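Local coordinates for cytosolic iron-sulfur protein assembly protein 1 (Saccharomyces cerevisiae, PDB 2HES), which acts in the cytosolic iron-sulfur protein assembly machinery, interacting with NAR1, and is required for the maturation of extramitochondrial iron-sulfur proteins, at residues K11-K16 / L27-T32; R67-L72 / W115-Y120; E144-L149 / D185-V190; V223-Y228 / A243-V248. All blocks are in the same frame, centred on the assembly; numbering follows the deposited sequence.

The four contacts sample a seven-bladed WD40 beta-propeller, and they follow one another along the chain without interleaving. Contact 1 ties the loop leaving strand 5-11, in the sheet of the C-terminal strands, to strand 26-31 of the next sheet; contact 4 lies within the hairpin of strands 223-231 and 237-244. Contacts 2 and 3 bridge neighbouring four-stranded sheets, at 67-72 / 115-120 and at 144-149 / 185-190. The centres of contacts 1 and 3 are about 32 Å apart, on opposite sides of the chain's centre, whereas those of contacts 2 and 3 are about 19 Å apart. Contacts 1, 2 and 3 thus hold one blade against the next, while contact 4 joins strands inside a blade.

Contact 1 (K11-K16 / L27-T32)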
loop_
_atom_site.group_PDB
_atom_site.type_symbol
_atom_site.label_atom_id
_atom_site.label_comp_id
_atom_site.label_asym_id
_atom_site.label_seq_id
_atom_site.Cartn_x
_atom_site.Cartn_y
_atom_site.Cartn_z
ATOM N N LYS A 11 20.710 -3.909 0.472
ATOM C CA LYS A 11 20.775 -2.717 -0.342
ATOM C C LYS A 11 20.507 -3.061 -1.800
ATOM O O LYS A 11 21.222 -3.889 -2.388
ATOM C CB LYS A 11 22.115 -1.974 -0.210
ATOM C CG LYS A 11 22.069 -0.612 -0.898
ATOM C CD LYS A 11 23.313 0.201 -0.669
ATOM C CE LYS A 11 23.239 1.495 -1.435
ATOM N NZ LYS A 11 22.283 2.463 -0.866
ATOM N N LEU A 12 19.518 -2.380 -2.376
ATOM C CA LEU A 12 19.041 -2.627 -3.743
ATOM C C LEU A 12 19.278 -1.506 -4.748
ATOM O O LEU A 12 19.501 -1.773 -5.939
ATOM C CB LEU A 12 17.539 -2.943 -3.715
ATOM C CG LEU A 12 17.024 -4.205 -3.020
ATOM C CD1 LEU A 12 15.485 -4.188 -3.067
ATOM C CD2 LEU A 12 17.542 -5.460 -3.656
ATOM N N TYR A 13 19.163 -0.255 -4.307
ATOM C CA TYR A 13 19.351 0.908 -5.161
ATOM C C TYR A 13 20.183 1.912 -4.391
ATOM O O TYR A 13 20.424 1.720 -3.188
ATOM C CB TYR A 13 18.024 1.610 -5.469
ATOM C CG TYR A 13 16.916 0.768 -6.032
ATOM C CD1 TYR A 13 16.657 0.748 -7.398
ATOM C CD2 TYR A 13 16.086 0.014 -5.182
ATOM C CE1 TYR A 13 15.607 -0.024 -7.918
ATOM C CE2 TYR A 13 15.042 -0.759 -5.698
ATOM C CZ TYR A 13 14.806 -0.758 -7.046
ATOM O OH TYR A 13 13.759 -1.519 -7.513
ATOM N N LYS A 14 20.568 2.987 -5.075
ATOM C CA LYS A 14 21.172 4.157 -4.424
ATOM C C LYS A 14 20.163 5.306 -4.278
ATOM O O LYS A 14 20.510 6.372 -3.745
ATOM C CB LYS A 14 22.417 4.652 -5.183
ATOM C CG LYS A 14 23.603 3.686 -5.212
ATOM C CD LYS A 14 24.950 4.419 -5.020
ATOM C CE LYS A 14 25.215 5.525 -6.045
ATOM N NZ LYS A 14 24.909 6.899 -5.515
ATOM N N GLU A 15 18.928 5.078 -4.738
ATOM C CA GLU A 15 17.841 6.062 -4.722
ATOM C C GLU A 15 16.729 5.553 -3.798
ATOM O O GLU A 15 16.765 4.402 -3.404
ATOM C CB GLU A 15 17.296 6.263 -6.144
ATOM C CG GLU A 15 18.136 7.185 -7.043
ATOM C CD GLU A 15 17.965 8.673 -6.708
ATOM O OE1 GLU A 15 16.819 9.175 -6.751
ATOM O OE2 GLU A 15 18.979 9.345 -6.413
ATOM N N LYS A 16 15.759 6.409 -3.468
ATOM C CA LYS A 16 14.617 6.052 -2.598
ATOM C C LYS A 16 13.951 4.719 -2.979
ATOM O O LYS A 16 13.856 4.403 -4.152
ATOM C CB LYS A 16 13.555 7.158 -2.670
ATOM C CG LYS A 16 12.475 7.069 -1.602
ATOM C CD LYS A 16 11.351 8.126 -1.750
ATOM C CE LYS A 16 11.870 9.536 -1.976
ATOM N NZ LYS A 16 10.904 10.527 -1.415
ATOM N N LEU A 27 9.464 -10.661 -3.150
ATOM C CA LEU A 27 9.241 -9.222 -2.937
ATOM C C LEU A 27 9.590 -8.439 -4.210
ATOM O O LEU A 27 10.736 -8.491 -4.675
ATOM C CB LEU A 27 10.070 -8.696 -1.729
ATOM C CG LEU A 27 9.755 -7.277 -1.207
ATOM C CD1 LEU A 27 8.418 -7.233 -0.426
ATOM C CD2 LEU A 27 10.925 -6.702 -0.376
ATOM N N ALA A 28 8.614 -7.733 -4.794
ATOM C CA ALA A 28 8.870 -6.769 -5.893
ATOM C C ALA A 28 9.124 -5.379 -5.291
ATOM O O ALA A 28 8.448 -5.033 -4.366
ATOM C CB ALA A 28 7.674 -6.707 -6.839
ATOM N N THR A 29 10.065 -4.600 -5.815
ATOM C CA THR A 29 10.348 -3.223 -5.309
ATOM C C THR A 29 10.375 -2.119 -6.390
ATOM O O THR A 29 10.676 -2.399 -7.550
ATOM C CB THR A 29 11.705 -3.197 -4.563
ATOM O OG1 THR A 29 12.782 -3.445 -5.497
ATOM C CG2 THR A 29 11.723 -4.227 -3.465
ATOM N N GLY A 30 10.106 -0.868 -6.003
ATOM C CA GLY A 30 10.114 0.268 -6.903
ATOM C C GLY A 30 10.889 1.411 -6.276
ATOM O O GLY A 30 10.852 1.590 -5.061
ATOM N N SER A 31 11.605 2.161 -7.118
ATOM C CA SER A 31 12.487 3.235 -6.688
ATOM C C SER A 31 12.450 4.396 -7.692
ATOM O O SER A 31 11.727 4.332 -8.685
ATOM C CB SER A 31 13.903 2.653 -6.593
ATOM O OG SER A 31 14.869 3.671 -6.548
ATOM N N THR A 32 13.217 5.471 -7.450
ATOM C CA THR A 32 13.276 6.594 -8.389
ATOM C C THR A 32 13.766 6.112 -9.754
ATOM O O THR A 32 13.564 6.763 -10.766
ATOM C CB THR A 32 14.110 7.774 -7.826
ATOM O OG1 THR A 32 13.476 8.235 -6.628
ATOM C CG2 THR A 32 14.165 8.942 -8.804
HETATM O O HOH W 1 14.947 10.939 -5.506
#
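Ser31 OG donates a hydrogen bond of 2.7 Å to Lys16 O, reaching the carbonyl from a direction tilted 24° from its plane. A second polar link joins Tyr13 OH and Thr29 OG1 at 3.0 Å, with Thr29 OG1 lying at the ring edge in its plane; the same two hydroxyls also bond to Lys35 and Lys37, respectively, through backbone oxygens. Between these bonds Ser31 CB sits over the centre of the Tyr13 ring, 3.3 Å from the centroid and 7° off the normal, a CH-pi contact. Ser31 OG, turned anti to its own nitrogen (chi1 164°), is thereby carried to Lys16 O while CB stays on the ring. In this WD40 propeller the contact ties the loop that leads from strand 5-11, part of the blade shared with the C-terminal strands, to strand 26-31 of the next sheet. With a leucine replacing Tyr13, Thr29 OG1 would probably lose its hydroxyl partner and Ser31 CB its aromatic face. Farther out, Leu12 CD1 rests 3.8 Å from Thr29 CG2. Nearer solvent, Glu15 OE1 approaches Thr32 CB to 3.2 Å, and a water donates to that carboxylate oxygen.

Contact 2 (R67-L72 / W115-Y120); sequences RPHTSL and WSNDGY
Two beta turns face each other here, a type II turn from Arg67 to Thr70 and a type I turn from Ser116 to Gly119, with Arg67 CA and Gly119 CA 5.7 Å apart. The indole of Trp115, just ahead of the second turn, takes Arg67 over one face. Arg67 CA stands 3.5 Å from the centroid of its five-membered ring, 2° off the normal, and Arg67 CB continues over the same face. Because Arg67 CG is anti to the backbone N (chi1 -177°), the chain runs on across the six-membered ring, with CG 3.7 Å from Trp115 CE3. Pro68 CD packs on Trp115 CB at 3.5 Å, and the Leu72 side chain crosses that of Trp115 at about a right angle, its CD2 3.6 Å from Trp115 CH2. Pro68 CB also touches Asn117 OD1. An alanine in place of Trp115 would probably open a gap beneath Arg67 and Leu72 and leave Ala65 O without its indole donor. The contact joins WD repeats 2 and 3 of the propeller, and Trp115 NE1 adds a bond to Ala65 O at the end of strand 61-66. Beyond the ring, the bend of Arg67 at chi3 (65°) turns the guanidinium to a water, which NH1 reaches at 2.8 Å and which donates to Gly119 O; NH1 also bonds to Glu138 O. The arginine thus lays its apolar stem on the indole while its charged end is met by carbonyl and water oxygens.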
loop_
_atom_site.group_PDB
_atom_site.type_symbol
_atom_site.label_atom_id
_atom_site.label_comp_id
_atom_site.label_asym_id
_atom_site.label_seq_id
_atom_site.Cartn_x
_atom_site.Cartn_y
_atom_site.Cartn_z
ATOM N N ARG A 67 -0.669 -9.342 -8.533
ATOM C CA ARG A 67 -2.022 -9.859 -8.589
ATOM C C ARG A 67 -2.096 -11.025 -7.577
ATOM O O ARG A 67 -1.359 -12.009 -7.705
ATOM C CB ARG A 67 -2.360 -10.305 -10.008
ATOM C CG ARG A 67 -3.799 -10.789 -10.149
ATOM C CD ARG A 67 -4.007 -11.498 -11.477
ATOM N NE ARG A 67 -3.207 -12.721 -11.523
ATOM C CZ ARG A 67 -3.295 -13.655 -12.463
ATOM N NH1 ARG A 67 -4.160 -13.518 -13.455
ATOM N NH2 ARG A 67 -2.492 -14.725 -12.414
ATOM N N PRO A 68 -2.949 -10.904 -6.538
ATOM C CA PRO A 68 -2.805 -11.760 -5.322
ATOM C C PRO A 68 -2.675 -13.278 -5.542
ATOM O O PRO A 68 -3.280 -13.834 -6.473
ATOM C CB PRO A 68 -4.058 -11.430 -4.522
ATOM C CG PRO A 68 -4.344 -9.997 -4.926
ATOM C CD PRO A 68 -4.070 -9.953 -6.398
ATOM N N HIS A 69 -1.877 -13.917 -4.676
ATOM C CA HIS A 69 -1.553 -15.356 -4.732
ATOM C C HIS A 69 -1.100 -15.859 -6.112
ATOM O O HIS A 69 -1.208 -17.054 -6.415
ATOM C CB HIS A 69 -2.707 -16.215 -4.170
ATOM C CG HIS A 69 -3.193 -15.766 -2.823
ATOM N ND1 HIS A 69 -2.344 -15.279 -1.848
ATOM C CD2 HIS A 69 -4.440 -15.723 -2.291
ATOM C CE1 HIS A 69 -3.048 -14.957 -0.776
ATOM N NE2 HIS A 69 -4.321 -15.224 -1.015
ATOM N N THR A 70 -0.584 -14.941 -6.930
ATOM C CA THR A 70 -0.118 -15.234 -8.292
ATOM C C THR A 70 1.293 -14.669 -8.506
ATOM O O THR A 70 1.892 -14.054 -7.576
ATOM C CB THR A 70 -1.094 -14.654 -9.367
ATOM O OG1 THR A 70 -0.924 -15.325 -10.619
ATOM C CG2 THR A 70 -0.838 -13.211 -9.626
ATOM N N SER A 71 1.827 -14.872 -9.711
ATOM C CA SER A 71 3.095 -14.241 -10.099
ATOM C C SER A 71 3.005 -13.280 -11.300
ATOM O O SER A 71 3.955 -13.148 -12.083
ATOM C CB SER A 71 4.211 -15.286 -10.289
ATOM O OG SER A 71 3.756 -16.411 -11.023
ATOM N N LEU A 72 1.870 -12.589 -11.421
ATOM C CA LEU A 72 1.720 -11.464 -12.327
ATOM C C LEU A 72 1.839 -10.150 -11.556
ATOM O O LEU A 72 1.250 -10.021 -10.483
ATOM C CB LEU A 72 0.353 -11.501 -12.971
ATOM C CG LEU A 72 -0.002 -10.355 -13.895
ATOM C CD1 LEU A 72 0.222 -10.732 -15.327
ATOM C CD2 LEU A 72 -1.495 -10.068 -13.635
ATOM N N TRP A 115 -4.539 -4.385 -6.513
ATOM C CA TRP A 115 -5.442 -5.391 -7.083
ATOM C C TRP A 115 -6.534 -5.809 -6.081
ATOM O O TRP A 115 -6.278 -5.960 -4.866
ATOM C CB TRP A 115 -4.684 -6.675 -7.402
ATOM C CG TRP A 115 -3.656 -6.566 -8.426
ATOM C CD1 TRP A 115 -2.352 -6.193 -8.270
ATOM C CD2 TRP A 115 -3.838 -6.860 -9.817
ATOM N NE1 TRP A 115 -1.703 -6.255 -9.501
ATOM C CE2 TRP A 115 -2.608 -6.646 -10.458
ATOM C CE3 TRP A 115 -4.934 -7.296 -10.574
ATOM C CZ2 TRP A 115 -2.435 -6.842 -11.832
ATOM C CZ3 TRP A 115 -4.769 -7.486 -11.949
ATOM C CH2 TRP A 115 -3.527 -7.250 -12.556
ATOM N N SER A 116 -7.731 -6.093 -6.589
ATOM C CA SER A 116 -8.749 -6.764 -5.769
ATOM C C SER A 116 -8.309 -8.192 -5.488
ATOM O O SER A 116 -7.556 -8.747 -6.272
ATOM C CB SER A 116 -10.092 -6.745 -6.495
ATOM O OG SER A 116 -9.972 -7.378 -7.768
ATOM N N ASN A 117 -8.759 -8.792 -4.371
ATOM C CA ASN A 117 -8.309 -10.152 -4.041
ATOM C C ASN A 117 -8.839 -11.239 -4.965
ATOM O O ASN A 117 -8.212 -12.273 -5.073
ATOM C CB ASN A 117 -8.543 -10.543 -2.575
ATOM C CG ASN A 117 -7.894 -11.911 -2.216
ATOM O OD1 ASN A 117 -6.666 -12.104 -2.359
ATOM N ND2 ASN A 117 -8.719 -12.858 -1.755
ATOM N N ASP A 118 -9.929 -10.987 -5.695
ATOM C CA ASP A 118 -10.322 -11.957 -6.761
ATOM C C ASP A 118 -9.421 -11.905 -8.031
ATOM O O ASP A 118 -9.529 -12.768 -8.923
ATOM C CB ASP A 118 -11.812 -11.858 -7.118
ATOM C CG ASP A 118 -12.222 -10.517 -7.765
ATOM O OD1 ASP A 118 -11.377 -9.691 -8.164
ATOM O OD2 ASP A 118 -13.462 -10.283 -7.891
ATOM N N GLY A 119 -8.561 -10.894 -8.102
ATOM C CA GLY A 119 -7.578 -10.782 -9.160
ATOM C C GLY A 119 -8.101 -10.191 -10.452
ATOM O O GLY A 119 -7.366 -10.111 -11.455
ATOM N N TYR A 120 -9.346 -9.745 -10.441
ATOM C CA TYR A 120 -9.920 -9.189 -11.668
ATOM C C TYR A 120 -9.874 -7.686 -11.839
ATOM O O TYR A 120 -10.085 -7.195 -12.929
ATOM C CB TYR A 120 -11.346 -9.615 -11.815
ATOM C CG TYR A 120 -11.531 -11.069 -11.992
ATOM C CD1 TYR A 120 -10.770 -11.789 -12.931
ATOM C CD2 TYR A 120 -12.493 -11.742 -11.250
ATOM C CE1 TYR A 120 -10.959 -13.164 -13.095
ATOM C CE2 TYR A 120 -12.705 -13.094 -11.432
ATOM C CZ TYR A 120 -11.935 -13.798 -12.348
ATOM O OH TYR A 120 -12.152 -15.159 -12.496
HETATM O O HOH W 2 -6.658 -12.183 -13.170
#

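Contact 3 (E144-L149 / D185-V190); sequences ECISVL and DDWECV
Ile146 places CG1 between its backbone N and carbonyl carbon (chi1 56°), and a nearly extended chi2 then sends CD1 to the indole of Trp187, 3.6 Å from NE1. Trp187 answers with CG anti to its carbonyl carbon (chi1 -77°), which lays the pyrrole part of the ring beside that methyl; Ile146 CD1 and Trp187 CD1 are 3.9 Å apart. Ser147 follows on the same side, its OG 3.7 Å from Trp187 CB. That consecutive residues both turn to Trp187 agrees with the classic beta bulge here, in which Ile146 and Ser147 are together opposite Ile133. The two strands are the last of successive propeller blades, 144-149 in one sheet and 186-193 in the next. The axes of the two segments run 24° from parallel but approach no closer than 7.3 Å, too far for backbone pairing, so side chains make the contact. Leu149 closes the other end: its CD2 lies 3.4 Å from Trp187 O and 4.0 Å from Trp187 CB, while its side chain also touches Trp180. Outside the two segments, the Trp187 ring meets that of Trp161 nearly at right angles. Asp185 flanks the Ile146 methyl, its OD1 making a weak hydrogen bond to Tyr121 OH.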
loop_
_atom_site.group_PDB
_atom_site.type_symbol
_atom_site.label_atom_id
_atom_site.label_comp_id
_atom_site.label_asym_id
_atom_site.label_seq_id
_atom_site.Cartn_x
_atom_site.Cartn_y
_atom_site.Cartn_z
ATOM N N GLU A 144 -9.603 -3.403 -19.424
ATOM C CA GLU A 144 -10.754 -2.572 -19.790
ATOM C C GLU A 144 -11.024 -1.578 -18.683
ATOM O O GLU A 144 -11.192 -1.974 -17.551
ATOM C CB GLU A 144 -11.995 -3.436 -19.935
ATOM C CG GLU A 144 -13.179 -2.653 -20.453
ATOM C CD GLU A 144 -14.447 -3.470 -20.518
ATOM O OE1 GLU A 144 -14.367 -4.711 -20.583
ATOM O OE2 GLU A 144 -15.536 -2.867 -20.515
ATOM N N CYS A 145 -11.089 -0.296 -19.012
ATOM C CA CYS A 145 -11.362 0.692 -17.981
ATOM C C CYS A 145 -12.835 0.695 -17.697
ATOM O O CYS A 145 -13.647 0.995 -18.592
ATOM C CB CYS A 145 -10.905 2.087 -18.408
ATOM S SG CYS A 145 -11.289 3.261 -17.108
ATOM N N ILE A 146 -13.215 0.359 -16.467
ATOM C CA ILE A 146 -14.649 0.304 -16.199
ATOM C C ILE A 146 -15.198 1.496 -15.404
ATOM O O ILE A 146 -16.409 1.763 -15.398
ATOM C CB ILE A 146 -15.050 -0.985 -15.537
ATOM C CG1 ILE A 146 -14.267 -1.199 -14.266
ATOM C CG2 ILE A 146 -14.861 -2.167 -16.484
ATOM C CD1 ILE A 146 -14.976 -2.126 -13.285
ATOM N N SER A 147 -14.314 2.190 -14.693
ATOM C CA SER A 147 -14.725 3.410 -13.986
ATOM C C SER A 147 -13.589 4.405 -13.812
ATOM O O SER A 147 -12.416 4.023 -13.702
ATOM C CB SER A 147 -15.335 3.068 -12.624
ATOM O OG SER A 147 -15.818 4.261 -12.053
ATOM N N VAL A 148 -13.952 5.679 -13.841
ATOM C CA VAL A 148 -13.020 6.784 -13.625
ATOM C C VAL A 148 -13.605 7.613 -12.488
ATOM O O VAL A 148 -14.671 8.246 -12.655
ATOM C CB VAL A 148 -12.853 7.639 -14.885
ATOM C CG1 VAL A 148 -11.963 8.842 -14.574
ATOM C CG2 VAL A 148 -12.190 6.844 -15.992
ATOM N N LEU A 149 -12.913 7.608 -11.343
ATOM C CA LEU A 149 -13.516 8.019 -10.077
ATOM C C LEU A 149 -12.852 9.303 -9.621
ATOM O O LEU A 149 -11.663 9.310 -9.245
ATOM C CB LEU A 149 -13.292 6.940 -9.041
ATOM C CG LEU A 149 -13.996 5.637 -9.380
ATOM C CD1 LEU A 149 -13.468 4.545 -8.501
ATOM C CD2 LEU A 149 -15.545 5.854 -9.250
ATOM N N ASP A 185 -20.881 -2.946 -11.248
ATOM C CA ASP A 185 -19.834 -2.177 -11.946
ATOM C C ASP A 185 -20.035 -0.659 -11.956
ATOM O O ASP A 185 -19.173 0.070 -12.456
ATOM C CB ASP A 185 -19.588 -2.711 -13.367
ATOM C CG ASP A 185 -19.519 -4.232 -13.418
ATOM O OD1 ASP A 185 -18.392 -4.773 -13.525
ATOM O OD2 ASP A 185 -20.595 -4.883 -13.348
ATOM N N ASP A 186 -21.160 -0.191 -11.415
ATOM C CA ASP A 186 -21.332 1.228 -11.109
ATOM C C ASP A 186 -20.542 1.506 -9.834
ATOM O O ASP A 186 -21.110 1.382 -8.754
ATOM C CB ASP A 186 -22.806 1.558 -10.855
ATOM C CG ASP A 186 -23.060 3.065 -10.615
ATOM O OD1 ASP A 186 -22.099 3.872 -10.631
ATOM O OD2 ASP A 186 -24.248 3.457 -10.430
ATOM N N TRP A 187 -19.275 1.898 -9.974
ATOM C CA TRP A 187 -18.406 2.236 -8.821
ATOM C C TRP A 187 -18.674 3.647 -8.340
ATOM O O TRP A 187 -18.652 4.590 -9.140
ATOM C CB TRP A 187 -16.912 2.105 -9.209
ATOM C CG TRP A 187 -16.461 0.718 -9.260
ATOM C CD1 TRP A 187 -16.493 -0.122 -10.339
ATOM C CD2 TRP A 187 -15.948 -0.050 -8.161
ATOM N NE1 TRP A 187 -16.027 -1.368 -9.973
ATOM C CE2 TRP A 187 -15.690 -1.345 -8.643
ATOM C CE3 TRP A 187 -15.697 0.236 -6.814
ATOM C CZ2 TRP A 187 -15.178 -2.353 -7.828
ATOM C CZ3 TRP A 187 -15.173 -0.756 -6.017
ATOM C CH2 TRP A 187 -14.931 -2.038 -6.524
ATOM N N GLU A 188 -18.906 3.824 -7.040
ATOM C CA GLU A 188 -19.060 5.162 -6.512
ATOM C C GLU A 188 -18.492 5.259 -5.128
ATOM O O GLU A 188 -18.153 4.232 -4.540
ATOM C CB GLU A 188 -20.514 5.596 -6.514
ATOM C CG GLU A 188 -21.431 4.656 -5.804
ATOM C CD GLU A 188 -22.868 5.118 -5.917
ATOM O OE1 GLU A 188 -23.087 6.351 -5.954
ATOM O OE2 GLU A 188 -23.768 4.257 -5.966
ATOM N N CYS A 189 -18.364 6.487 -4.630
ATOM C CA CYS A 189 -17.806 6.726 -3.296
ATOM C C CYS A 189 -18.927 6.560 -2.287
ATOM O O CYS A 189 -19.989 7.191 -2.434
ATOM C CB CYS A 189 -17.206 8.154 -3.205
ATOM S SG CYS A 189 -16.598 8.460 -1.565
ATOM N N VAL A 190 -18.741 5.657 -1.321
ATOM C CA VAL A 190 -19.785 5.390 -0.323
ATOM C C VAL A 190 -19.443 5.954 1.059
ATOM O O VAL A 190 -20.291 5.968 1.985
ATOM C CB VAL A 190 -20.142 3.882 -0.235
ATOM C CG1 VAL A 190 -20.743 3.456 -1.588
ATOM C CG2 VAL A 190 -18.946 3.063 0.147
#

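Contact 4 (V223-Y228 / A243-V248); sequences VRVWKY and AILPDV
Leu245 pushes its two methyls against a pair of valines: CD1 lies 3.6 Å from Val223 CG1, while CD2 meets Val225 CG2 at 3.8 Å. The fork of the leucine thus spans two residues of the opposing strand, crossing Val223 obliquely and Val225 at about a right angle. Ala243 offers a small CB beside Val225 CB, 4.3 Å away, where the two form an antiparallel hydrogen-bonded pair. On the other face of the sheet, Arg224 and Ile244 are a non-hydrogen-bonded pair whose side chains run side by side in the same direction. Arg224 stays extended from CG to NE, and Ile244 CD1 lies over one face of its guanidinium, 3.7 Å from NH2. Straight backbone bonds set this register: Leu245 N reaches Val223 O at 3.0 Å, and Val225 N reaches Ala243 O at 2.9 Å. Just past the end of strand 237-244, a water accepts from Val223 N and donates to Leu245 O. The hairpin forms the outer half of one propeller blade, and its valine-leucine face packs on the next blade, where Trp283 of strand 282-289 touches Val225 and Leu245 and Tyr276 of strand 273-279 touches Leu245.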
loop_
_atom_site.group_PDB
_atom_site.type_symbol
_atom_site.label_atom_id
_atom_site.label_comp_id
_atom_site.label_asym_id
_atom_site.label_seq_id
_atom_site.Cartn_x
_atom_site.Cartn_y
_atom_site.Cartn_z
ATOM N N VAL A 223 -1.858 7.920 13.445
ATOM C CA VAL A 223 -2.494 6.739 12.782
ATOM C C VAL A 223 -3.875 6.655 13.352
ATOM O O VAL A 223 -4.003 6.605 14.595
ATOM C CB VAL A 223 -1.744 5.446 13.088
ATOM C CG1 VAL A 223 -2.405 4.307 12.318
ATOM C CG2 VAL A 223 -0.301 5.629 12.603
ATOM N N ARG A 224 -4.892 6.742 12.493
ATOM C CA ARG A 224 -6.321 6.611 12.944
ATOM C C ARG A 224 -6.837 5.217 12.649
ATOM O O ARG A 224 -6.444 4.598 11.646
ATOM C CB ARG A 224 -7.199 7.634 12.206
ATOM C CG ARG A 224 -7.000 9.101 12.692
ATOM C CD ARG A 224 -7.904 10.159 11.990
ATOM N NE ARG A 224 -7.738 11.417 12.771
ATOM C CZ ARG A 224 -8.718 12.097 13.382
ATOM N NH1 ARG A 224 -9.968 11.710 13.267
ATOM N NH2 ARG A 224 -8.421 13.195 14.089
ATOM N N VAL A 225 -7.764 4.730 13.472
ATOM C CA VAL A 225 -8.459 3.491 13.174
ATOM C C VAL A 225 -9.920 3.910 12.994
ATOM O O VAL A 225 -10.502 4.580 13.857
ATOM C CB VAL A 225 -8.298 2.486 14.286
ATOM C CG1 VAL A 225 -9.151 1.273 14.076
ATOM C CG2 VAL A 225 -6.836 2.079 14.414
ATOM N N TRP A 226 -10.464 3.542 11.840
ATOM C CA TRP A 226 -11.803 3.914 11.460
ATOM C C TRP A 226 -12.641 2.650 11.496
ATOM O O TRP A 226 -12.175 1.579 11.068
ATOM C CB TRP A 226 -11.768 4.422 10.020
ATOM C CG TRP A 226 -10.833 5.559 9.773
ATOM C CD1 TRP A 226 -9.489 5.480 9.386
ATOM C CD2 TRP A 226 -11.167 6.958 9.789
ATOM N NE1 TRP A 226 -8.985 6.773 9.223
ATOM C CE2 TRP A 226 -10.002 7.677 9.429
ATOM C CE3 TRP A 226 -12.353 7.685 10.072
ATOM C CZ2 TRP A 226 -9.974 9.096 9.372
ATOM C CZ3 TRP A 226 -12.312 9.118 10.008
ATOM C CH2 TRP A 226 -11.137 9.781 9.667
ATOM N N LYS A 227 -13.912 2.807 11.844
ATOM C CA LYS A 227 -14.814 1.678 11.982
ATOM C C LYS A 227 -16.096 1.903 11.203
ATOM O O LYS A 227 -16.730 2.947 11.337
ATOM C CB LYS A 227 -15.209 1.573 13.433
ATOM C CG LYS A 227 -16.346 0.531 13.699
ATOM C CD LYS A 227 -16.628 0.475 15.241
ATOM C CE LYS A 227 -15.576 -0.074 16.090
ATOM N NZ LYS A 227 -16.196 0.287 17.466
ATOM N N TYR A 228 -16.481 0.909 10.407
ATOM C CA TYR A 228 -17.764 0.948 9.710
ATOM C C TYR A 228 -18.943 0.761 10.697
ATOM O O TYR A 228 -18.877 -0.093 11.575
ATOM C CB TYR A 228 -17.754 -0.176 8.688
ATOM C CG TYR A 228 -19.052 -0.506 8.032
ATOM C CD1 TYR A 228 -19.618 0.350 7.110
ATOM C CD2 TYR A 228 -19.680 -1.743 8.255
ATOM C CE1 TYR A 228 -20.792 0.033 6.447
ATOM C CE2 TYR A 228 -20.848 -2.086 7.556
ATOM C CZ TYR A 228 -21.396 -1.176 6.673
ATOM O OH TYR A 228 -22.575 -1.473 6.020
ATOM N N ALA A 243 -10.391 5.398 17.084
ATOM C CA ALA A 243 -9.206 5.538 17.940
ATOM C C ALA A 243 -8.143 6.280 17.202
ATOM O O ALA A 243 -8.076 6.161 15.984
ATOM C CB ALA A 243 -8.667 4.181 18.260
ATOM N N ILE A 244 -7.298 6.984 17.953
ATOM C CA ILE A 244 -5.997 7.455 17.437
ATOM C C ILE A 244 -4.929 6.658 18.208
ATOM O O ILE A 244 -4.959 6.594 19.463
ATOM C CB ILE A 244 -5.838 9.000 17.575
ATOM C CG1 ILE A 244 -6.824 9.732 16.638
ATOM C CG2 ILE A 244 -4.443 9.410 17.153
ATOM C CD1 ILE A 244 -6.942 11.262 16.890
ATOM N N LEU A 245 -3.991 6.023 17.488
ATOM C CA LEU A 245 -3.002 5.165 18.177
ATOM C C LEU A 245 -2.072 5.993 19.061
ATOM O O LEU A 245 -1.900 7.201 18.828
ATOM C CB LEU A 245 -2.180 4.323 17.184
ATOM C CG LEU A 245 -3.008 3.476 16.206
ATOM C CD1 LEU A 245 -2.089 2.565 15.405
ATOM C CD2 LEU A 245 -4.010 2.665 16.956
ATOM N N PRO A 246 -1.443 5.345 20.053
ATOM C CA PRO A 246 -0.524 6.089 20.919
ATOM C C PRO A 246 0.574 6.842 20.144
ATOM O O PRO A 246 0.975 6.410 19.063
ATOM C CB PRO A 246 0.105 5.002 21.792
ATOM C CG PRO A 246 -0.846 3.837 21.774
ATOM C CD PRO A 246 -1.540 3.925 20.411
ATOM N N ASP A 247 1.079 7.934 20.718
ATOM C CA ASP A 247 2.119 8.774 20.096
ATOM C C ASP A 247 3.355 7.957 19.771
ATOM O O ASP A 247 3.864 7.234 20.634
ATOM C CB ASP A 247 2.550 9.891 21.048
ATOM C CG ASP A 247 3.704 10.709 20.490
ATOM O OD1 ASP A 247 3.461 11.642 19.721
ATOM O OD2 ASP A 247 4.861 10.404 20.810
ATOM N N VAL A 248 3.844 8.072 18.530
ATOM C CA VAL A 248 5.106 7.407 18.146
ATOM C C VAL A 248 5.986 8.336 17.330
ATOM O O VAL A 248 7.154 8.578 17.707
ATOM C CB VAL A 248 4.836 6.095 17.349
ATOM C CG1 VAL A 248 6.075 5.662 16.511
ATOM C CG2 VAL A 248 4.419 4.989 18.289
HETATM O O HOH W 3 -1.173 8.126 16.283
#